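Local structure of chymotrypsin (Cellulomonas bogoriensis, 2EA3) at residues 126-131 with 164-169. The protein is a bacterial serine protease of the chymotrypsin family, whose mature catalytic domain probably cleaves peptide bonds within proteins. Sequence-based numbering, arbitrary orientation.
Sequences IRTTVC and TFFQPV
The ring of Phe166 meets Thr128 at its edge, with OG1 of Thr128 lying in the ring plane 3.3 Å from CE1, while the methyl CG2 of the same threonine packs on CD1 and CE1 and Val130 CB approaches the edge near CZ. On the other side of the sheet the Phe165 ring runs alongside the extended Arg127 side chain: CE2 of Phe165 lies 3.4 Å from CG of Arg127, and the guanidinium plane stands 85° to the ring, its NH1 near CZ. Phe165 also touches Ser113 and Val115. Ile126 and Pro168 lie alongside each other, running opposite ways, with CD1 of Ile126 4.0 Å from CA of Pro168. The strands are antiparallel neighbours, 125-128 and 161-168, in one of the two six-stranded barrels of the chymotrypsin fold; Ile126 and Phe166 exchange two backbone hydrogen bonds, as do Thr128 and Thr164. With chi1 at 77°, OG1 of Thr128 is flanked by its own N and C, where it donates to Thr164 O (2.9 Å) and also accepts from Val130 N; this second bond makes an ST turn. Thr164 O is thus gripped twice, by N and OG1 of Thr128 from opposite faces of its carbonyl plane. Thr164 OG1 donates to O of Val130, two residues past the end of strand 125-128, at 2.6 Å from above the carbonyl plane, tying down the chain just before Cys131, which is disulfide-bonded to Cys158.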
loop_
_atom_site.group_PDB
_atom_site.type_symbol
_atom_site.label_atom_id
_atom_site.label_comp_id
_atom_site.label_asym_id
_atom_site.label_seq_id
_atom_site.Cartn_x
_atom_site.Cartn_y
_atom_site.Cartn_z
ATOM N N ILE A 126 9.889 -5.543 -2.739
ATOM C CA ILE A 126 10.693 -5.289 -1.547
ATOM C C ILE A 126 10.389 -6.391 -0.527
ATOM O O ILE A 126 9.242 -6.568 -0.119
ATOM C CB ILE A 126 10.346 -3.924 -0.906
ATOM C CG1 ILE A 126 10.568 -2.785 -1.904
ATOM C CG2 ILE A 126 11.172 -3.711 0.365
ATOM C CD1 ILE A 126 9.930 -1.482 -1.478
ATOM N N ARG A 127 11.406 -7.146 -0.130
ATOM C CA ARG A 127 11.231 -8.177 0.895
ATOM C C ARG A 127 11.525 -7.594 2.277
ATOM O O ARG A 127 12.520 -6.887 2.450
ATOM C CB ARG A 127 12.159 -9.364 0.609
ATOM C CG ARG A 127 11.889 -10.576 1.484
ATOM C CD ARG A 127 12.867 -11.715 1.192
ATOM N NE ARG A 127 12.969 -12.558 2.383
ATOM C CZ ARG A 127 12.520 -13.808 2.491
ATOM N NH1 ARG A 127 11.953 -14.425 1.459
ATOM N NH2 ARG A 127 12.662 -14.456 3.644
ATOM N N THR A 128 10.665 -7.890 3.253
ATOM C CA THR A 128 10.865 -7.390 4.634
ATOM C C THR A 128 10.544 -8.418 5.706
ATOM O O THR A 128 9.910 -9.436 5.423
ATOM C CB THR A 128 9.964 -6.179 4.961
ATOM O OG1 THR A 128 8.621 -6.637 5.227
ATOM C CG2 THR A 128 9.977 -5.134 3.803
ATOM N N THR A 129 10.908 -8.089 6.948
ATOM C CA THR A 129 10.569 -8.914 8.120
ATOM C C THR A 129 9.316 -8.364 8.802
ATOM O O THR A 129 9.004 -8.733 9.941
ATOM C CB THR A 129 11.706 -8.880 9.159
ATOM O OG1 THR A 129 11.951 -7.524 9.524
ATOM C CG2 THR A 129 12.981 -9.470 8.592
ATOM N N VAL A 130 8.618 -7.434 8.138
ATOM C CA VAL A 130 7.393 -6.880 8.714
ATOM C C VAL A 130 6.314 -7.964 8.583
ATOM O O VAL A 130 6.288 -8.658 7.596
ATOM C CB VAL A 130 6.933 -5.619 7.942
ATOM C CG1 VAL A 130 5.631 -5.060 8.519
ATOM C CG2 VAL A 130 8.033 -4.539 7.912
ATOM N N CYS A 131 5.424 -8.098 9.569
ATOM C CA CYS A 131 4.339 -9.074 9.464
ATOM C C CYS A 131 3.158 -8.397 8.776
ATOM O O CYS A 131 3.065 -7.179 8.772
ATOM C CB CYS A 131 3.914 -9.539 10.860
ATOM S SG CYS A 131 3.243 -8.223 11.949
ATOM N N THR A 164 6.923 -10.201 4.687
ATOM C CA THR A 164 5.959 -9.476 3.844
ATOM C C THR A 164 6.692 -8.769 2.712
ATOM O O THR A 164 7.760 -8.178 2.924
ATOM C CB THR A 164 5.159 -8.447 4.647
ATOM O OG1 THR A 164 4.503 -9.110 5.736
ATOM C CG2 THR A 164 4.081 -7.780 3.769
ATOM N N PHE A 165 6.091 -8.823 1.523
ATOM C CA PHE A 165 6.659 -8.236 0.326
ATOM C C PHE A 165 5.838 -7.039 -0.082
ATOM O O PHE A 165 4.624 -7.027 0.134
ATOM C CB PHE A 165 6.632 -9.260 -0.808
ATOM C CG PHE A 165 7.495 -10.475 -0.547
ATOM C CD1 PHE A 165 7.015 -11.552 0.209
ATOM C CD2 PHE A 165 8.795 -10.528 -1.048
ATOM C CE1 PHE A 165 7.840 -12.688 0.450
ATOM C CE2 PHE A 165 9.600 -11.638 -0.830
ATOM C CZ PHE A 165 9.120 -12.719 -0.068
ATOM N N PHE A 166 6.510 -6.028 -0.640
ATOM C CA PHE A 166 5.855 -4.768 -0.977
ATOM C C PHE A 166 6.187 -4.405 -2.410
ATOM O O PHE A 166 7.324 -4.601 -2.871
ATOM C CB PHE A 166 6.325 -3.641 -0.032
ATOM C CG PHE A 166 5.954 -3.863 1.388
ATOM C CD1 PHE A 166 6.716 -4.715 2.189
ATOM C CD2 PHE A 166 4.807 -3.284 1.923
ATOM C CE1 PHE A 166 6.363 -4.949 3.519
ATOM C CE2 PHE A 166 4.447 -3.533 3.257
ATOM C CZ PHE A 166 5.230 -4.364 4.046
ATOM N N GLN A 167 5.185 -3.893 -3.114
ATOM C CA GLN A 167 5.351 -3.304 -4.426
ATOM C C GLN A 167 5.921 -1.886 -4.234
ATOM O O GLN A 167 5.299 -1.056 -3.607
ATOM C CB GLN A 167 3.978 -3.227 -5.114
ATOM C CG GLN A 167 3.905 -2.282 -6.326
ATOM C CD GLN A 167 4.709 -2.773 -7.504
ATOM O OE1 GLN A 167 4.468 -3.855 -8.026
ATOM N NE2 GLN A 167 5.673 -1.967 -7.942
ATOM N N PRO A 168 7.110 -1.617 -4.772
ATOM C CA PRO A 168 7.711 -0.262 -4.619
ATOM C C PRO A 168 6.823 0.819 -5.205
ATOM O O PRO A 168 6.151 0.566 -6.202
ATOM C CB PRO A 168 9.002 -0.329 -5.453
ATOM C CG PRO A 168 9.248 -1.739 -5.739
ATOM C CD PRO A 168 7.979 -2.557 -5.487
ATOM N N VAL A 169 6.819 2.015 -4.617
ATOM C CA VAL A 169 5.925 3.086 -5.131
ATOM C C VAL A 169 6.398 3.744 -6.427
ATOM O O VAL A 169 5.589 4.174 -7.222
ATOM C CB VAL A 169 5.639 4.229 -4.103
ATOM C CG1 VAL A 169 4.667 3.766 -2.969
ATOM C CG2 VAL A 169 6.934 4.799 -3.563
#